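Local coordinates for probable tRNA pseudouridine synthase D (Methanosarcina mazei, PDB 1Z2Z), which probably catalyses the isomerisation of uridine 13 to pseudouridine in transfer RNAs, at residues L200-P205 against A242-L247; D253-F258 against I373-E378; K393-A398 against V411-L416. All blocks are in the same frame, centred on the assembly; numbering follows the deposited sequence.

Contact 1 of 3, residues L200-P205 against A242-L247; sequences LYIAEP and AMMNHL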
loop_
_atom_site.group_PDB
_atom_site.type_symbol
_atom_site.label_atom_id
_atom_site.label_comp_id
_atom_site.label_asym_id
_atom_site.label_seq_id
_atom_site.Cartn_x
_atom_site.Cartn_y
_atom_site.Cartn_z
ATOM N N LEU A 200 7.060 12.079 -17.785
ATOM C CA LEU A 200 7.353 10.991 -16.860
ATOM C C LEU A 200 6.219 9.974 -16.800
ATOM O O LEU A 200 6.436 8.820 -16.433
ATOM C CB LEU A 200 7.605 11.542 -15.454
ATOM C CG LEU A 200 8.903 12.312 -15.195
ATOM C CD1 LEU A 200 8.853 12.954 -13.817
ATOM C CD2 LEU A 200 10.088 11.369 -15.305
ATOM N N TYR A 201 5.010 10.403 -17.154
ATOM C CA TYR A 201 3.838 9.528 -17.123
ATOM C C TYR A 201 3.548 8.977 -18.514
ATOM O O TYR A 201 3.243 7.798 -18.680
ATOM C CB TYR A 201 2.616 10.302 -16.606
ATOM C CG TYR A 201 1.404 9.439 -16.330
ATOM C CD1 TYR A 201 1.294 8.712 -15.147
ATOM C CD2 TYR A 201 0.391 9.307 -17.277
ATOM C CE1 TYR A 201 0.207 7.871 -14.915
ATOM C CE2 TYR A 201 -0.695 8.466 -17.055
ATOM C CZ TYR A 201 -0.780 7.748 -15.874
ATOM O OH TYR A 201 -1.832 6.885 -15.676
ATOM N N ILE A 202 3.640 9.840 -19.516
ATOM C CA ILE A 202 3.391 9.421 -20.885
ATOM C C ILE A 202 4.452 8.408 -21.321
ATOM O O ILE A 202 4.121 7.336 -21.831
ATOM C CB ILE A 202 3.418 10.631 -21.824
ATOM C CG1 ILE A 202 2.304 11.606 -21.420
ATOM C CG2 ILE A 202 3.292 10.164 -23.265
ATOM C CD1 ILE A 202 2.401 12.980 -22.056
ATOM N N ALA A 203 5.720 8.764 -21.106
ATOM C CA ALA A 203 6.866 7.925 -21.453
ATOM C C ALA A 203 7.532 7.380 -20.184
ATOM O O ALA A 203 6.847 6.987 -19.243
ATOM C CB ALA A 203 7.869 8.732 -22.269
ATOM N N GLU A 204 8.862 7.352 -20.158
ATOM C CA GLU A 204 9.601 6.856 -18.992
ATOM C C GLU A 204 9.381 5.371 -18.733
ATOM O O GLU A 204 8.537 4.990 -17.924
ATOM C CB GLU A 204 9.210 7.620 -17.729
ATOM C CG GLU A 204 9.961 7.133 -16.497
ATOM C CD GLU A 204 11.231 7.922 -16.233
ATOM O OE1 GLU A 204 11.924 8.305 -17.203
ATOM O OE2 GLU A 204 11.532 8.147 -15.043
ATOM N N PRO A 205 10.169 4.515 -19.394
ATOM C CA PRO A 205 10.084 3.059 -19.262
ATOM C C PRO A 205 10.715 2.508 -17.987
ATOM O O PRO A 205 11.642 3.099 -17.441
ATOM C CB PRO A 205 10.812 2.578 -20.501
ATOM C CG PRO A 205 11.927 3.576 -20.603
ATOM C CD PRO A 205 11.204 4.886 -20.378
ATOM N N ALA A 242 -4.787 8.875 -23.955
ATOM C CA ALA A 242 -5.649 10.043 -23.860
ATOM C C ALA A 242 -4.842 11.334 -23.798
ATOM O O ALA A 242 -5.225 12.348 -24.394
ATOM C CB ALA A 242 -6.552 9.927 -22.636
HETATM N N MSE A 243 -3.718 11.288 -23.086
HETATM C CA MSE A 243 -2.856 12.462 -22.922
HETATM C C MSE A 243 -2.075 12.852 -24.166
HETATM O O MSE A 243 -1.850 14.035 -24.430
HETATM C CB MSE A 243 -1.875 12.232 -21.779
HETATM C CG MSE A 243 -2.550 12.012 -20.467
HETATM SE SE MSE A 243 -1.304 11.912 -19.029
HETATM C CE MSE A 243 -0.477 13.661 -19.208
HETATM N N MSE A 244 -1.645 11.855 -24.922
HETATM C CA MSE A 244 -0.891 12.130 -26.123
HETATM C C MSE A 244 -1.798 12.773 -27.156
HETATM O O MSE A 244 -1.362 13.636 -27.915
HETATM C CB MSE A 244 -0.276 10.842 -26.653
HETATM C CG MSE A 244 0.646 10.185 -25.637
HETATM SE SE MSE A 244 1.589 8.650 -26.321
HETATM C CE MSE A 244 3.254 9.518 -26.770
ATOM N N ASN A 245 -3.065 12.368 -27.181
ATOM C CA ASN A 245 -4.003 12.955 -28.132
ATOM C C ASN A 245 -4.152 14.455 -27.891
ATOM O O ASN A 245 -4.138 15.241 -28.837
ATOM C CB ASN A 245 -5.374 12.283 -28.035
ATOM C CG ASN A 245 -5.398 10.917 -28.681
ATOM O OD1 ASN A 245 -4.991 10.756 -29.834
ATOM N ND2 ASN A 245 -5.887 9.921 -27.948
ATOM N N HIS A 246 -4.293 14.837 -26.621
ATOM C CA HIS A 246 -4.446 16.238 -26.219
ATOM C C HIS A 246 -3.222 17.038 -26.613
ATOM O O HIS A 246 -3.264 18.265 -26.685
ATOM C CB HIS A 246 -4.619 16.349 -24.704
ATOM C CG HIS A 246 -4.826 17.752 -24.223
ATOM N ND1 HIS A 246 -6.043 18.390 -24.300
ATOM C CD2 HIS A 246 -3.963 18.647 -23.683
ATOM C CE1 HIS A 246 -5.925 19.620 -23.828
ATOM N NE2 HIS A 246 -4.673 19.800 -23.448
ATOM N N LEU A 247 -2.129 16.330 -26.851
ATOM C CA LEU A 247 -0.884 16.965 -27.229
ATOM C C LEU A 247 -0.680 17.003 -28.736
ATOM O O LEU A 247 0.308 17.563 -29.207
ATOM C CB LEU A 247 0.284 16.245 -26.559
ATOM C CG LEU A 247 0.332 16.378 -25.036
ATOM C CD1 LEU A 247 1.366 15.415 -24.475
ATOM C CD2 LEU A 247 0.666 17.813 -24.651
#

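Contact 2 of 3, residues D253-F258 against I373-E378; sequences DYSGSF and IEKFPE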
loop_
_atom_site.group_PDB
_atom_site.type_symbol
_atom_site.label_atom_id
_atom_site.label_comp_id
_atom_site.label_asym_id
_atom_site.label_seq_id
_atom_site.Cartn_x
_atom_site.Cartn_y
_atom_site.Cartn_z
ATOM N N ASP A 253 1.056 21.803 -24.600
ATOM C CA ASP A 253 0.022 22.047 -23.599
ATOM C C ASP A 253 0.060 20.980 -22.508
ATOM O O ASP A 253 -0.973 20.437 -22.100
ATOM C CB ASP A 253 -1.359 22.085 -24.262
ATOM C CG ASP A 253 -2.390 22.838 -23.428
ATOM O OD1 ASP A 253 -2.102 23.982 -23.012
ATOM O OD2 ASP A 253 -3.492 22.293 -23.201
ATOM N N TYR A 254 1.270 20.688 -22.043
ATOM C CA TYR A 254 1.479 19.703 -20.992
ATOM C C TYR A 254 0.693 20.101 -19.745
ATOM O O TYR A 254 0.276 19.246 -18.964
ATOM C CB TYR A 254 2.972 19.602 -20.670
ATOM C CG TYR A 254 3.819 19.281 -21.878
ATOM C CD1 TYR A 254 3.762 18.029 -22.484
ATOM C CD2 TYR A 254 4.645 20.247 -22.446
ATOM C CE1 TYR A 254 4.507 17.748 -23.635
ATOM C CE2 TYR A 254 5.392 19.979 -23.593
ATOM C CZ TYR A 254 5.319 18.733 -24.181
ATOM O OH TYR A 254 6.056 18.482 -25.315
ATOM N N SER A 255 0.481 21.400 -19.561
ATOM C CA SER A 255 -0.256 21.872 -18.395
ATOM C C SER A 255 -1.649 21.258 -18.326
ATOM O O SER A 255 -2.046 20.732 -17.288
ATOM C CB SER A 255 -0.350 23.410 -18.392
ATOM O OG SER A 255 -0.818 23.933 -19.629
ATOM N N GLY A 256 -2.375 21.313 -19.440
ATOM C CA GLY A 256 -3.719 20.765 -19.481
ATOM C C GLY A 256 -3.790 19.328 -19.952
ATOM O O GLY A 256 -4.879 18.784 -20.147
ATOM N N SER A 257 -2.635 18.700 -20.141
ATOM C CA SER A 257 -2.620 17.313 -20.587
ATOM C C SER A 257 -3.153 16.394 -19.485
ATOM O O SER A 257 -3.396 15.220 -19.723
ATOM C CB SER A 257 -1.204 16.889 -20.985
ATOM O OG SER A 257 -0.368 16.791 -19.852
ATOM N N PHE A 258 -3.352 16.938 -18.286
ATOM C CA PHE A 258 -3.854 16.157 -17.162
ATOM C C PHE A 258 -5.362 16.204 -17.044
ATOM O O PHE A 258 -5.959 15.424 -16.298
ATOM C CB PHE A 258 -3.260 16.673 -15.859
ATOM C CG PHE A 258 -1.798 16.418 -15.724
ATOM C CD1 PHE A 258 -1.324 15.138 -15.466
ATOM C CD2 PHE A 258 -0.889 17.459 -15.847
ATOM C CE1 PHE A 258 0.036 14.898 -15.333
ATOM C CE2 PHE A 258 0.472 17.230 -15.717
ATOM C CZ PHE A 258 0.936 15.949 -15.457
ATOM N N ILE A 373 -0.801 24.054 -6.973
ATOM C CA ILE A 373 -0.646 24.082 -8.415
ATOM C C ILE A 373 -1.479 25.199 -9.046
ATOM O O ILE A 373 -2.705 25.175 -8.974
ATOM C CB ILE A 373 -1.066 22.728 -9.025
ATOM C CG1 ILE A 373 -0.196 21.602 -8.456
ATOM C CG2 ILE A 373 -0.934 22.774 -10.536
ATOM C CD1 ILE A 373 -0.397 21.329 -6.979
ATOM N N GLU A 374 -0.814 26.179 -9.658
ATOM C CA GLU A 374 -1.518 27.284 -10.307
ATOM C C GLU A 374 -2.303 26.770 -11.511
ATOM O O GLU A 374 -3.510 26.977 -11.606
ATOM C CB GLU A 374 -0.534 28.374 -10.769
ATOM C CG GLU A 374 0.210 29.099 -9.644
ATOM C CD GLU A 374 1.173 30.164 -10.161
ATOM O OE1 GLU A 374 2.115 29.821 -10.904
ATOM O OE2 GLU A 374 0.994 31.349 -9.822
ATOM N N LYS A 375 -1.613 26.096 -12.426
ATOM C CA LYS A 375 -2.244 25.557 -13.628
ATOM C C LYS A 375 -3.424 24.653 -13.256
ATOM O O LYS A 375 -4.495 24.735 -13.861
ATOM C CB LYS A 375 -1.220 24.760 -14.439
ATOM C CG LYS A 375 0.150 25.416 -14.527
ATOM C CD LYS A 375 0.126 26.658 -15.389
ATOM C CE LYS A 375 -0.143 26.298 -16.837
ATOM N NZ LYS A 375 -0.047 27.470 -17.747
ATOM N N PHE A 376 -3.213 23.792 -12.261
ATOM C CA PHE A 376 -4.247 22.872 -11.790
ATOM C C PHE A 376 -4.500 22.969 -10.293
ATOM O O PHE A 376 -4.033 22.133 -9.516
ATOM C CB PHE A 376 -3.892 21.422 -12.123
ATOM C CG PHE A 376 -4.414 20.965 -13.440
ATOM C CD1 PHE A 376 -5.102 19.764 -13.548
ATOM C CD2 PHE A 376 -4.225 21.740 -14.578
ATOM C CE1 PHE A 376 -5.598 19.337 -14.774
ATOM C CE2 PHE A 376 -4.715 21.326 -15.812
ATOM C CZ PHE A 376 -5.405 20.120 -15.912
ATOM N N PRO A 377 -5.266 23.984 -9.869
ATOM C CA PRO A 377 -5.561 24.155 -8.444
ATOM C C PRO A 377 -6.238 22.925 -7.843
ATOM O O PRO A 377 -5.866 22.471 -6.761
ATOM C CB PRO A 377 -6.460 25.386 -8.433
ATOM C CG PRO A 377 -7.176 25.284 -9.749
ATOM C CD PRO A 377 -6.058 24.919 -10.687
ATOM N N GLU A 378 -7.227 22.392 -8.557
ATOM C CA GLU A 378 -7.976 21.213 -8.114
ATOM C C GLU A 378 -6.988 20.102 -7.774
ATOM O O GLU A 378 -7.258 19.224 -6.951
ATOM C CB GLU A 378 -8.918 20.718 -9.224
ATOM C CG GLU A 378 -9.447 21.795 -10.182
ATOM C CD GLU A 378 -8.427 22.209 -11.235
ATOM O OE1 GLU A 378 -8.726 23.113 -12.045
ATOM O OE2 GLU A 378 -7.323 21.626 -11.256
#

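Contact 3 of 3, residues K393-A398 against V411-L416; sequences KPKFEA and VLEFML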
loop_
_atom_site.group_PDB
_atom_site.type_symbol
_atom_site.label_atom_id
_atom_site.label_comp_id
_atom_site.label_asym_id
_atom_site.label_seq_id
_atom_site.Cartn_x
_atom_site.Cartn_y
_atom_site.Cartn_z
ATOM N N LYS A 393 1.473 -7.317 15.839
ATOM C CA LYS A 393 2.005 -8.199 16.871
ATOM C C LYS A 393 2.142 -9.601 16.289
ATOM O O LYS A 393 1.379 -10.505 16.628
ATOM C CB LYS A 393 1.069 -8.218 18.081
ATOM C CG LYS A 393 1.565 -9.072 19.230
ATOM C CD LYS A 393 0.780 -8.802 20.495
ATOM C CE LYS A 393 1.436 -9.521 21.644
ATOM N NZ LYS A 393 2.904 -9.264 21.574
ATOM N N PRO A 394 3.131 -9.796 15.404
ATOM C CA PRO A 394 3.397 -11.075 14.741
ATOM C C PRO A 394 3.800 -12.232 15.640
ATOM O O PRO A 394 4.190 -12.033 16.788
ATOM C CB PRO A 394 4.477 -10.717 13.722
ATOM C CG PRO A 394 5.213 -9.609 14.390
ATOM C CD PRO A 394 4.107 -8.776 14.979
ATOM N N LYS A 395 3.679 -13.442 15.096
ATOM C CA LYS A 395 4.022 -14.685 15.787
ATOM C C LYS A 395 4.833 -15.542 14.809
ATOM O O LYS A 395 4.281 -16.121 13.876
ATOM C CB LYS A 395 2.741 -15.418 16.201
ATOM C CG LYS A 395 1.867 -14.635 17.180
ATOM C CD LYS A 395 0.465 -15.241 17.345
ATOM C CE LYS A 395 -0.425 -14.969 16.125
ATOM N NZ LYS A 395 -1.823 -15.496 16.265
ATOM N N PHE A 396 6.145 -15.615 15.027
ATOM C CA PHE A 396 7.027 -16.375 14.147
ATOM C C PHE A 396 7.095 -17.864 14.473
ATOM O O PHE A 396 6.667 -18.309 15.539
ATOM C CB PHE A 396 8.434 -15.766 14.172
ATOM C CG PHE A 396 9.088 -15.820 15.518
ATOM C CD1 PHE A 396 9.807 -16.947 15.908
ATOM C CD2 PHE A 396 8.945 -14.769 16.418
ATOM C CE1 PHE A 396 10.365 -17.030 17.178
ATOM C CE2 PHE A 396 9.497 -14.841 17.688
ATOM C CZ PHE A 396 10.212 -15.974 18.071
ATOM N N GLU A 397 7.648 -18.617 13.531
ATOM C CA GLU A 397 7.790 -20.064 13.628
ATOM C C GLU A 397 8.882 -20.447 12.628
ATOM O O GLU A 397 8.682 -20.352 11.416
ATOM C CB GLU A 397 6.458 -20.725 13.246
ATOM C CG GLU A 397 6.464 -22.251 13.147
ATOM C CD GLU A 397 6.367 -22.929 14.501
ATOM O OE1 GLU A 397 5.479 -22.550 15.296
ATOM O OE2 GLU A 397 7.167 -23.852 14.759
ATOM N N ALA A 398 10.042 -20.861 13.130
ATOM C CA ALA A 398 11.142 -21.232 12.253
ATOM C C ALA A 398 11.253 -22.736 12.123
ATOM O O ALA A 398 10.565 -23.490 12.814
ATOM C CB ALA A 398 12.451 -20.657 12.770
ATOM N N VAL A 411 7.640 -19.004 9.295
ATOM C CA VAL A 411 6.193 -18.886 9.172
ATOM C C VAL A 411 5.669 -17.662 9.923
ATOM O O VAL A 411 5.329 -17.760 11.098
ATOM C CB VAL A 411 5.470 -20.130 9.741
ATOM C CG1 VAL A 411 3.969 -19.987 9.572
ATOM C CG2 VAL A 411 5.956 -21.381 9.040
ATOM N N LEU A 412 5.594 -16.520 9.244
ATOM C CA LEU A 412 5.105 -15.287 9.857
ATOM C C LEU A 412 3.588 -15.164 9.803
ATOM O O LEU A 412 3.027 -14.998 8.726
ATOM C CB LEU A 412 5.712 -14.080 9.149
ATOM C CG LEU A 412 7.137 -13.704 9.559
ATOM C CD1 LEU A 412 7.727 -12.713 8.558
ATOM C CD2 LEU A 412 7.106 -13.116 10.971
ATOM N N GLU A 413 2.913 -15.224 10.947
ATOM C CA GLU A 413 1.455 -15.099 10.946
ATOM C C GLU A 413 0.973 -13.962 11.827
ATOM O O GLU A 413 1.176 -13.977 13.036
ATOM C CB GLU A 413 0.815 -16.399 11.407
ATOM C CG GLU A 413 1.405 -16.928 12.676
ATOM C CD GLU A 413 0.958 -18.336 12.949
ATOM O OE1 GLU A 413 1.537 -18.979 13.858
ATOM O OE2 GLU A 413 0.024 -18.795 12.252
ATOM N N PHE A 414 0.320 -12.979 11.223
ATOM C CA PHE A 414 -0.171 -11.837 11.977
ATOM C C PHE A 414 -1.484 -11.347 11.377
ATOM O O PHE A 414 -2.146 -12.082 10.641
ATOM C CB PHE A 414 0.880 -10.740 11.929
ATOM C CG PHE A 414 1.338 -10.410 10.536
ATOM C CD1 PHE A 414 0.664 -9.473 9.767
ATOM C CD2 PHE A 414 2.448 -11.024 9.991
ATOM C CE1 PHE A 414 1.090 -9.167 8.461
ATOM C CE2 PHE A 414 2.875 -10.720 8.691
ATOM C CZ PHE A 414 2.198 -9.790 7.939
HETATM N N MSE A 415 -1.880 -10.123 11.704
HETATM C CA MSE A 415 -3.099 -9.578 11.126
HETATM C C MSE A 415 -3.051 -8.080 10.994
HETATM O O MSE A 415 -2.480 -7.392 11.832
HETATM C CB MSE A 415 -4.315 -9.977 11.926
HETATM C CG MSE A 415 -4.367 -9.409 13.279
HETATM SE SE MSE A 415 -6.198 -9.504 13.749
HETATM C CE MSE A 415 -6.639 -7.685 13.145
ATOM N N LEU A 416 -3.650 -7.589 9.920
ATOM C CA LEU A 416 -3.675 -6.171 9.622
ATOM C C LEU A 416 -5.113 -5.677 9.354
ATOM O O LEU A 416 -5.987 -6.464 9.018
ATOM C CB LEU A 416 -2.769 -5.920 8.415
ATOM C CG LEU A 416 -1.300 -5.553 8.663
ATOM C CD1 LEU A 416 -0.765 -6.211 9.905
ATOM C CD2 LEU A 416 -0.492 -5.935 7.445
#

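Contact 1 of 3, residues L200-P205 against A242-L247
Ile202 and Met243 mark the closest approach of the two backbones, with 7.2 Å from CA to CA, a spacing that lets side chains from both helices fill the gap. Segment 200-205 is the last turn of helix 194-202 and the loop that follows it, the chain leaving helical geometry at Ala203; segment 242-247 lies within helix 238-249. The interface is purely apolar, and all five of its contributing residues are buried. Ile202 is the centrepiece. With CG1 beside the backbone N (chi1 -62°), the ethyl branch of Ile202 is directed at Leu247 and Met243 and the CG2 methyl at Met244. The ethyl branch meets Leu247 tip to tip, CD1 to CD1 at 3.6 Å, while CG2 lies on the side chain of Met244, a selenomethionine, 3.6 Å from its CG. The bend of Met244 at chi3 brings CE back beside the same methyl group, which therefore touches the whole distal half of that chain. Met243, also a selenomethionine, serves two partners: its CE is 4.1 Å from Ile202 CG1, and its SE lies 3.6 Å from Tyr201 CD2. The Tyr201 and Met243 side chains cross at about a right angle, with selenium 4.7 Å from the centroid of the Tyr201 ring and 64° off the ring normal, an oblique Met-aromatic contact. Phe269 meets the Tyr201 ring edge-to-face, and the Ile202 carbonyl accepts a hydrogen bond from Tyr233 OH. Met244 continues onto Val220 of helix 213-223 and Phe226 of helix 226-232. The example illustrates how one branched residue at a helix end can mesh with two successive residues and a third one turn further along the facing helix; it is the interhelical hydrophobic packing of the helix-rich TRUD region, well away from the predicted nucleophile.

Contact 2 of 3, residues D253-F258 against I373-E378
Phe376 and Phe258 supply the apolar part of this meeting of two loops, though their rings do not stack. The Phe376 ring reaches the start of the other side chain, with CE1 3.7 Å from Phe258 CB, and CE2 lies 3.8 Å from Gly256 CA; both approaches are oblique to the ring. The Phe258 ring itself turns away towards Met243 and Met379, and Ser257 OG sits over one of its faces, off-centre, 4.1 Å from the ring plane. A van der Waals contact joins Lys375 to Ser255: bends at chi2 (-70°) and chi3 (-67°) fold the lysine chain so that CE, rather than the ammonium group, comes against Ser255 CB. Backbone polarity enters through the Ser255 carbonyl, whose O lies near Phe376 CE2, an aromatic C-H neighbour and not a conventional hydrogen-bond donor. Shrinking Phe376 to an alanine here would remove the ring, and would probably leave a gap against Gly256 and Phe258 and deprive Arg259 of its cation-pi partner. Between the two loops there is no hydrogen bond; within 253-258, Ser257 OG donates to Tyr254 O at 2.7 Å, with the donor tilted 25° from the carbonyl plane, and weak backbone bonds from Gly256 N to Asp253 O and from Ser257 N to Tyr254 O accompany it. Charge plays a looser role: Lys375 NZ is 6.6 Å from Asp253 OD1, too far for a salt bridge, although a mild attraction is possible. Arg259, besides meeting the Phe376 ring, forms a salt bridge with Glu378. The whole is loop-on-loop packing in the TRUD region, joining the connection between helices 238-249 and 263-287 to the one that leads from helix 352-363 to strand 389-391.

Contact 3 of 3, residues K393-A398 against V411-L416
Phe414 and Pro394 place two rings next to each other, with Pro394 CB approaching the aromatic ring obliquely and standing 4.0 Å from Phe414 CB. The Phe414 ring also meets that of Phe135, their planes inclined by about 35°. Phe396 presents a second flat group, which leads away from the opposing segment to Leu153, Lys154 and Thr157 of helix 146-163; its CB stays behind, 4.4 Å from Leu412 CD2. The same leucine methyl lies 4.5 Å from Pro394 CB and so touches both Pro394 and the base of Phe396. The carboxylate of Glu413 is taken by Arg136 in a salt bridge through OE2. Glu413 CG occupies the crowded position between backbone N and carbonyl carbon (chi1 50°), bringing it up to the outer end of the Lys395 carbonyl. Lys395 NZ is 5.4 Å from Glu413 OE1, so the opposite charges are near but not paired. Glu397 and Val411 run alongside each other in the same direction, CB to CB at 3.7 Å.

The backbones run antiparallel. Val411 N donates to Glu397 O at 2.7 Å, with the donor tilted 19° from the carbonyl plane. Farther along, Lys395 N reaches Glu413 O at 3.3 Å from above that carbonyl's plane, and the reciprocal bond from Glu413 N to Lys395 O is weak, which makes this pairing loose. On its other side, strand 408-417 bonds to strand 130-142 through Leu412 with Ile137 and Phe414 with Phe135. Here the principle is that of a ragged sheet margin: an irregular approach to strand 398-400 is laid along strand 408-417 of the mixed beta-sheet characteristic of the pseudouridine synthase fold, while helix 146-163 covers Phe396 and helix 423-430 covers Pro394, Leu412 and Phe414.

Contacts 1 and 2 are adjoining parts of one packing unit, their centres 14 Å apart. His246 NE2 of contact 1 makes a probable hydrogen bond to Asp253 OD2 of contact 2 at 2.8 Å, and Met243 packs on Ser257, so helix 238-249 serves both. Contact 3 belongs to another region: its centre is 43 Å from that of contact 1 and 46 Å from that of contact 2, on the opposite side of the chain's centre, and it touches neither. It is the contact nearest the probable active site: the side chain of Phe414 is about 10 Å from that of Asp86, the predicted nucleophile, whereas contacts 1 and 2 are remote from it.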